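PDB 2ESN: probable transcriptional regulator from Pseudomonas aeruginosa, which probably regulates transcription as a LysR-type DNA-binding protein, with a second domain that probably binds a small-molecule effector. Local coordinates for residues G191-E196 / A267-P272; D217-R222 / F273-Y278. All blocks are in the same frame, centred on the assembly; numbering follows the deposited sequence.

Contact 1 (G191-E196 / A267-P272); sequences GAPTLE and ALYPAP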
ATOM      1  N   GLY C 191      35.252  27.957 -26.678  1.00 41.45           N
ATOM      2  CA  GLY C 191      35.102  28.319 -25.285  1.00 41.29           C
ATOM      3  C   GLY C 191      33.697  28.093 -24.772  1.00 41.46           C
ATOM      4  O   GLY C 191      32.990  27.151 -25.187  1.00 40.54           O
ATOM      5  N   ALA C 192      33.282  28.978 -23.870  1.00 41.12           N
ATOM      6  CA  ALA C 192      31.966  28.870 -23.242  1.00 40.89           C
ATOM      7  C   ALA C 192      30.908  28.745 -24.360  1.00 40.85           C
ATOM      8  O   ALA C 192      31.015  29.444 -25.366  1.00 40.97           O
ATOM      9  CB  ALA C 192      31.695  30.121 -22.368  1.00 40.65           C
ATOM     10  N   PRO C 193      29.894  27.868 -24.188  1.00 40.38           N
ATOM     11  CA  PRO C 193      28.955  27.770 -25.283  1.00 40.00           C
ATOM     12  C   PRO C 193      28.035  29.040 -25.313  1.00 40.63           C
ATOM     13  O   PRO C 193      27.742  29.629 -24.271  1.00 39.46           O
ATOM     14  CB  PRO C 193      28.159  26.510 -24.972  1.00 40.34           C
ATOM     15  CG  PRO C 193      28.301  26.318 -23.448  1.00 41.47           C
ATOM     16  CD  PRO C 193      29.551  27.030 -23.018  1.00 39.61           C
ATOM     17  N   THR C 194      27.621  29.449 -26.516  1.00 40.78           N
ATOM     18  CA  THR C 194      26.552  30.441 -26.691  1.00 41.32           C
ATOM     19  C   THR C 194      25.226  29.726 -26.503  1.00 41.86           C
ATOM     20  O   THR C 194      25.211  28.479 -26.411  1.00 42.01           O
ATOM     21  CB  THR C 194      26.598  31.011 -28.106  1.00 41.08           C
ATOM     22  OG1 THR C 194      26.462  29.929 -29.030  1.00 40.07           O
ATOM     23  CG2 THR C 194      27.970  31.753 -28.346  1.00 40.22           C
ATOM     24  N   LEU C 195      24.110  30.461 -26.472  1.00 42.33           N
ATOM     25  CA  LEU C 195      22.792  29.779 -26.497  1.00 43.47           C
ATOM     26  C   LEU C 195      22.574  28.729 -27.609  1.00 43.55           C
ATOM     27  O   LEU C 195      22.094  27.611 -27.319  1.00 42.50           O
ATOM     28  CB  LEU C 195      21.634  30.794 -26.453  1.00 44.02           C
ATOM     29  CG  LEU C 195      20.211  30.369 -26.125  1.00 44.32           C
ATOM     30  CD1 LEU C 195      20.134  29.527 -24.855  1.00 39.36           C
ATOM     31  CD2 LEU C 195      19.347  31.662 -25.960  1.00 42.79           C
ATOM     32  N   GLU C 196      22.923  29.051 -28.869  1.00 43.89           N
ATOM     33  CA  GLU C 196      22.666  28.127 -29.980  1.00 43.75           C
ATOM     34  C   GLU C 196      23.653  26.996 -29.930  1.00 42.59           C
ATOM     35  O   GLU C 196      23.347  25.869 -30.354  1.00 43.58           O
ATOM     36  CB  GLU C 196      22.769  28.795 -31.398  1.00 44.36           C
ATOM     37  CG  GLU C 196      21.637  29.781 -31.789  1.00 48.44           C
ATOM     38  CD  GLU C 196      21.590  30.204 -33.323  1.00 48.86           C
ATOM     39  OE1 GLU C 196      20.961  31.263 -33.598  1.00 53.84           O
ATOM     40  OE2 GLU C 196      22.123  29.492 -34.246  1.00 54.92           O
ATOM     41  N   ALA C 267      35.323  20.511 -18.363  1.00 31.39           N
ATOM     42  CA  ALA C 267      35.294  21.966 -18.346  1.00 31.40           C
ATOM     43  C   ALA C 267      33.941  22.507 -17.791  1.00 32.36           C
ATOM     44  O   ALA C 267      32.861  21.938 -18.036  1.00 34.76           O
ATOM     45  CB  ALA C 267      35.499  22.466 -19.746  1.00 30.65           C
ATOM     46  N   LEU C 268      33.995  23.578 -17.036  1.00 31.85           N
ATOM     47  CA  LEU C 268      32.816  24.166 -16.442  1.00 31.88           C
ATOM     48  C   LEU C 268      32.707  25.541 -17.046  1.00 33.17           C
ATOM     49  O   LEU C 268      33.716  26.253 -17.097  1.00 31.70           O
ATOM     50  CB  LEU C 268      33.013  24.339 -14.932  1.00 32.04           C
ATOM     51  CG  LEU C 268      32.745  23.132 -14.005  1.00 33.24           C
ATOM     52  CD1 LEU C 268      33.559  21.921 -14.394  1.00 27.94           C
ATOM     53  CD2 LEU C 268      33.026  23.509 -12.496  1.00 31.71           C
ATOM     54  N   TYR C 269      31.491  25.901 -17.474  1.00 33.15           N
ATOM     55  CA  TYR C 269      31.202  27.177 -18.143  1.00 34.51           C
ATOM     56  C   TYR C 269      29.955  27.810 -17.557  1.00 36.68           C
ATOM     57  O   TYR C 269      29.054  27.113 -17.093  1.00 37.48           O
ATOM     58  CB  TYR C 269      30.842  26.935 -19.590  1.00 33.31           C
ATOM     59  CG  TYR C 269      31.941  26.290 -20.382  1.00 31.32           C
ATOM     60  CD1 TYR C 269      33.138  26.980 -20.638  1.00 31.26           C
ATOM     61  CD2 TYR C 269      31.810  24.985 -20.819  1.00 28.24           C
ATOM     62  CE1 TYR C 269      34.150  26.368 -21.379  1.00 31.51           C
ATOM     63  CE2 TYR C 269      32.792  24.371 -21.520  1.00 25.77           C
ATOM     64  CZ  TYR C 269      33.959  25.051 -21.818  1.00 28.40           C
ATOM     65  OH  TYR C 269      34.957  24.426 -22.580  1.00 29.72           O
ATOM     66  N   PRO C 270      29.892  29.140 -17.605  1.00 39.15           N
ATOM     67  CA  PRO C 270      28.621  29.795 -17.255  1.00 39.45           C
ATOM     68  C   PRO C 270      27.537  29.379 -18.241  1.00 39.84           C
ATOM     69  O   PRO C 270      27.832  29.099 -19.392  1.00 39.25           O
ATOM     70  CB  PRO C 270      28.950  31.281 -17.331  1.00 39.44           C
ATOM     71  CG  PRO C 270      30.262  31.326 -18.218  1.00 41.40           C
ATOM     72  CD  PRO C 270      30.983  30.081 -17.971  1.00 37.99           C
ATOM     73  N   ALA C 271      26.301  29.270 -17.771  1.00 39.77           N
ATOM     74  CA  ALA C 271      25.213  28.990 -18.664  1.00 41.35           C
ATOM     75  C   ALA C 271      24.991  30.191 -19.584  1.00 41.00           C
ATOM     76  O   ALA C 271      25.024  31.325 -19.106  1.00 42.85           O
ATOM     77  CB  ALA C 271      23.943  28.698 -17.878  1.00 40.18           C
ATOM     78  N   PRO C 272      24.698  29.950 -20.873  1.00 41.15           N
ATOM     79  CA  PRO C 272      24.318  31.008 -21.774  1.00 42.16           C
ATOM     80  C   PRO C 272      22.839  31.495 -21.660  1.00 42.98           C
ATOM     81  O   PRO C 272      22.296  32.023 -22.632  1.00 44.19           O
ATOM     82  CB  PRO C 272      24.541  30.348 -23.129  1.00 42.12           C
ATOM     83  CG  PRO C 272      24.148  28.960 -22.915  1.00 41.21           C
ATOM     84  CD  PRO C 272      24.701  28.639 -21.568  1.00 40.96           C
TER
HETATM   85  O   HOH W   1      28.316  30.307 -21.911  1.00 61.43           O

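Contact 2 (D217-R222 / F273-Y278); sequences DRLLAR and FDIPPY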
ATOM      1  N   ASP C 217      14.776  22.106 -18.057  1.00 43.45           N
ATOM      2  CA  ASP C 217      13.843  21.994 -19.184  1.00 43.86           C
ATOM      3  C   ASP C 217      12.623  22.847 -18.920  1.00 44.18           C
ATOM      4  O   ASP C 217      12.164  23.566 -19.796  1.00 43.85           O
ATOM      5  CB  ASP C 217      13.402  20.546 -19.404  1.00 43.22           C
ATOM      6  CG  ASP C 217      14.513  19.674 -19.902  1.00 44.35           C
ATOM      7  OD1 ASP C 217      14.782  18.647 -19.241  1.00 46.86           O
ATOM      8  OD2 ASP C 217      15.165  20.029 -20.925  1.00 43.17           O
ATOM      9  N   ARG C 218      12.085  22.695 -17.719  1.00 46.09           N
ATOM     10  CA  ARG C 218      11.050  23.574 -17.169  1.00 48.29           C
ATOM     11  C   ARG C 218      11.466  25.034 -17.396  1.00 48.18           C
ATOM     12  O   ARG C 218      10.787  25.749 -18.138  1.00 48.01           O
ATOM     13  CB  ARG C 218      10.851  23.254 -15.678  1.00 48.40           C
ATOM     14  CG  ARG C 218       9.565  22.432 -15.327  1.00 52.36           C
ATOM     15  CD  ARG C 218       9.651  21.697 -13.941  1.00 51.79           C
ATOM     16  NE  ARG C 218      10.095  20.342 -14.214  1.00 61.51           N
ATOM     17  CZ  ARG C 218      11.102  19.669 -13.640  1.00 60.25           C
ATOM     18  NH1 ARG C 218      11.798  20.147 -12.604  1.00 58.26           N
ATOM     19  NH2 ARG C 218      11.347  18.443 -14.093  1.00 57.72           N
ATOM     20  N   LEU C 219      12.593  25.452 -16.800  1.00 47.53           N
ATOM     21  CA  LEU C 219      13.167  26.789 -17.025  1.00 48.12           C
ATOM     22  C   LEU C 219      13.306  27.242 -18.489  1.00 48.41           C
ATOM     23  O   LEU C 219      13.006  28.403 -18.808  1.00 47.79           O
ATOM     24  CB  LEU C 219      14.531  26.938 -16.295  1.00 48.03           C
ATOM     25  CG  LEU C 219      15.403  28.220 -16.309  1.00 48.70           C
ATOM     26  CD1 LEU C 219      16.729  27.991 -15.658  1.00 49.77           C
ATOM     27  CD2 LEU C 219      15.750  28.643 -17.683  1.00 53.75           C
ATOM     28  N   LEU C 220      13.812  26.366 -19.376  1.00 49.05           N
ATOM     29  CA  LEU C 220      14.134  26.757 -20.761  1.00 48.62           C
ATOM     30  C   LEU C 220      12.851  26.941 -21.554  1.00 51.10           C
ATOM     31  O   LEU C 220      12.763  27.815 -22.414  1.00 51.04           O
ATOM     32  CB  LEU C 220      14.980  25.693 -21.473  1.00 48.08           C
ATOM     33  CG  LEU C 220      16.506  25.663 -21.249  1.00 45.89           C
ATOM     34  CD1 LEU C 220      17.095  24.431 -21.922  1.00 42.17           C
ATOM     35  CD2 LEU C 220      17.106  26.938 -21.827  1.00 41.17           C
ATOM     36  N   ALA C 221      11.859  26.092 -21.269  1.00 53.21           N
ATOM     37  CA  ALA C 221      10.579  26.113 -22.000  1.00 55.64           C
ATOM     38  C   ALA C 221       9.877  27.480 -21.798  1.00 57.35           C
ATOM     39  O   ALA C 221       9.237  28.002 -22.723  1.00 58.68           O
ATOM     40  CB  ALA C 221       9.684  24.913 -21.584  1.00 55.05           C
ATOM     41  N   ARG C 222      10.071  28.072 -20.609  1.00 58.68           N
ATOM     42  CA  ARG C 222       9.580  29.417 -20.283  1.00 59.73           C
ATOM     43  C   ARG C 222      10.201  30.558 -21.071  1.00 59.56           C
ATOM     44  O   ARG C 222       9.952  31.731 -20.758  1.00 60.06           O
ATOM     45  CB  ARG C 222       9.815  29.720 -18.811  1.00 59.85           C
ATOM     46  CG  ARG C 222       8.659  29.337 -17.943  1.00 62.98           C
ATOM     47  CD  ARG C 222       8.857  29.791 -16.519  1.00 63.95           C
ATOM     48  NE  ARG C 222       9.465  28.717 -15.744  1.00 68.92           N
ATOM     49  CZ  ARG C 222      10.668  28.790 -15.174  1.00 71.53           C
ATOM     50  NH1 ARG C 222      11.380  29.917 -15.278  1.00 72.60           N
ATOM     51  NH2 ARG C 222      11.145  27.749 -14.473  1.00 70.82           N
ATOM     52  N   PHE C 273      22.204  31.313 -20.505  1.00 43.00           N
ATOM     53  CA  PHE C 273      20.859  31.820 -20.234  1.00 42.41           C
ATOM     54  C   PHE C 273      20.776  31.990 -18.720  1.00 43.33           C
ATOM     55  O   PHE C 273      21.683  31.562 -17.976  1.00 42.90           O
ATOM     56  CB  PHE C 273      19.769  30.861 -20.767  1.00 41.97           C
ATOM     57  CG  PHE C 273      19.992  29.427 -20.420  1.00 39.80           C
ATOM     58  CD1 PHE C 273      19.356  28.847 -19.318  1.00 41.70           C
ATOM     59  CD2 PHE C 273      20.804  28.620 -21.205  1.00 40.26           C
ATOM     60  CE1 PHE C 273      19.568  27.495 -18.983  1.00 40.65           C
ATOM     61  CE2 PHE C 273      21.021  27.248 -20.874  1.00 39.14           C
ATOM     62  CZ  PHE C 273      20.422  26.698 -19.761  1.00 38.71           C
ATOM     63  N   ASP C 274      19.705  32.620 -18.254  1.00 43.75           N
ATOM     64  CA  ASP C 274      19.587  32.972 -16.835  1.00 44.62           C
ATOM     65  C   ASP C 274      19.062  31.768 -16.085  1.00 42.66           C
ATOM     66  O   ASP C 274      18.025  31.236 -16.462  1.00 42.66           O
ATOM     67  CB  ASP C 274      18.592  34.156 -16.620  1.00 45.22           C
ATOM     68  CG  ASP C 274      19.033  35.451 -17.323  1.00 50.06           C
ATOM     69  OD1 ASP C 274      20.270  35.666 -17.476  1.00 47.77           O
ATOM     70  OD2 ASP C 274      18.123  36.255 -17.715  1.00 55.92           O
ATOM     71  N   ILE C 275      19.747  31.377 -15.011  1.00 42.61           N
ATOM     72  CA  ILE C 275      19.217  30.359 -14.082  1.00 42.37           C
ATOM     73  C   ILE C 275      19.293  30.916 -12.690  1.00 42.46           C
ATOM     74  O   ILE C 275      20.353  31.327 -12.271  1.00 43.48           O
ATOM     75  CB  ILE C 275      20.061  29.037 -14.107  1.00 43.03           C
ATOM     76  CG1 ILE C 275      20.310  28.552 -15.548  1.00 41.52           C
ATOM     77  CG2 ILE C 275      19.347  27.947 -13.310  1.00 42.14           C
ATOM     78  CD1 ILE C 275      21.531  27.479 -15.693  1.00 42.86           C
ATOM     79  N   PRO C 276      18.158  30.989 -11.958  1.00 43.86           N
ATOM     80  CA  PRO C 276      18.281  31.328 -10.521  1.00 43.62           C
ATOM     81  C   PRO C 276      19.262  30.431  -9.727  1.00 43.93           C
ATOM     82  O   PRO C 276      19.339  29.226  -9.996  1.00 43.64           O
ATOM     83  CB  PRO C 276      16.858  31.137  -9.966  1.00 43.08           C
ATOM     84  CG  PRO C 276      15.926  30.854 -11.150  1.00 44.23           C
ATOM     85  CD  PRO C 276      16.750  30.875 -12.418  1.00 43.55           C
ATOM     86  N   PRO C 277      19.979  31.023  -8.749  1.00 44.06           N
ATOM     87  CA  PRO C 277      20.785  30.315  -7.795  1.00 45.06           C
ATOM     88  C   PRO C 277      19.810  29.385  -7.149  1.00 45.92           C
ATOM     89  O   PRO C 277      18.609  29.658  -7.147  1.00 46.71           O
ATOM     90  CB  PRO C 277      21.207  31.401  -6.782  1.00 44.95           C
ATOM     91  CG  PRO C 277      21.200  32.697  -7.620  1.00 46.27           C
ATOM     92  CD  PRO C 277      19.973  32.484  -8.498  1.00 45.60           C
ATOM     93  N   TYR C 278      20.294  28.253  -6.675  1.00 46.57           N
ATOM     94  CA  TYR C 278      19.454  27.377  -5.883  1.00 47.57           C
ATOM     95  C   TYR C 278      19.881  27.480  -4.432  1.00 47.89           C
ATOM     96  O   TYR C 278      21.025  27.892  -4.092  1.00 48.60           O
ATOM     97  CB  TYR C 278      19.494  25.933  -6.409  1.00 47.36           C
ATOM     98  CG  TYR C 278      20.828  25.244  -6.242  1.00 48.58           C
ATOM     99  CD1 TYR C 278      21.817  25.321  -7.238  1.00 49.13           C
ATOM    100  CD2 TYR C 278      21.111  24.504  -5.083  1.00 47.65           C
ATOM    101  CE1 TYR C 278      23.058  24.651  -7.081  1.00 49.09           C
ATOM    102  CE2 TYR C 278      22.335  23.838  -4.912  1.00 47.93           C
ATOM    103  CZ  TYR C 278      23.327  23.926  -5.904  1.00 48.19           C
ATOM    104  OH  TYR C 278      24.544  23.278  -5.711  1.00 45.35           O
TER

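Contact 1 (G191-E196 / A267-P272)
Y269 lies against the chain at A192 and P193, where the loop leads into helix 195-199. Its CB starts the contact, 3.7 Å from P193 CD. Y269 CG follows, at 3.6 Å from P193 CD, and Y269 CD2 also lies against that atom. The first torsion sets CG anti to the carbonyl carbon (chi1 -61°), and the ring then runs back along the loop toward G191. Y269 CD1 is 3.4 Å from A192 CA, and CE1 meets A192 N. Near the tip, CZ has G191 O above one ring face, displaced toward the rim. The proline ring and the tyrosine side chain cross obliquely. Further along, P272 packs on the start of the helix. P272 CB sits 3.4 Å from L195 N and 3.5 Å from P193 O, and its CG faces the carbonyl of T194. T194 is the N-cap residue, and its OG1 bonds to G197 N. No direct hydrogen bond joins 191-196 to 267-272. One water bridges them, donating to P193 O and, at 2.8 Å, to P270 O. The two segments therefore meet mainly by apolar packing of Y269, P193 and P272, with A192 and L195 beside them, and the water satisfies two carbonyls that cannot bond each other.

Contact 2 (D217-R222 / F273-Y278)
L219 and L220 of helix 215-221 pack on the connection 273-277 within the LysR substrate-binding domain, a fold of the periplasmic-binding-protein type. This connection leads from strand 266-269 into strand 278-285. L219 is the bump that enters the bend of this loop. Its CG stands anti to the backbone N (chi1 -179°), which carries both methyls out to the loop. L219 CD1 fits against I275, 3.5 Å from I275 CG2 and 3.6 Å from I275 CG1. L219 CD2 turns the other way, to F273 CD1 at 4.0 Å. The carbonyl of D274 lies between these two contacts, with D274 O 3.6 Å from L219 CD1. The rim of the hollow beyond I275 is formed by P276, whose CD is 4.3 Å from L219 CD1. F273 offers a flat surface to the next residue of the helix. The L220 and F273 side chains cross at about a right angle. Elsewhere on the F273 side chain, I216 and L195 add packing, and Y198 meets the ring edge-to-face. No hydrogen bond joins the two segments; the contact between them is apolar packing. L220 CD2 makes a CH-pi contact over the middle of the F273 ring, 3.7 Å from the centroid and 7° off the normal.

How the contacts relate
Contact 1 and contact 2 are neighbours in the LysR substrate-binding domain, with centres 14 Å apart. Segments 267-272 and 273-278 follow each other directly, so one continuous run from strand 266-269 serves both. Along the chain the segments alternate: 191-196 and 217-222 come first, and each is met in turn by the later run. The contacts touch where L195 CD1 reaches F273 CD2 at 3.8 Å. L225 joins them further, since it packs on both L195 and L220. Helices 195-199 and 215-221 are thus tied to the same connection. Both contacts lie in the domain that binds the effector in relatives. Only contact 2 approaches the second subunit, where D217 packs on T29 of that chain.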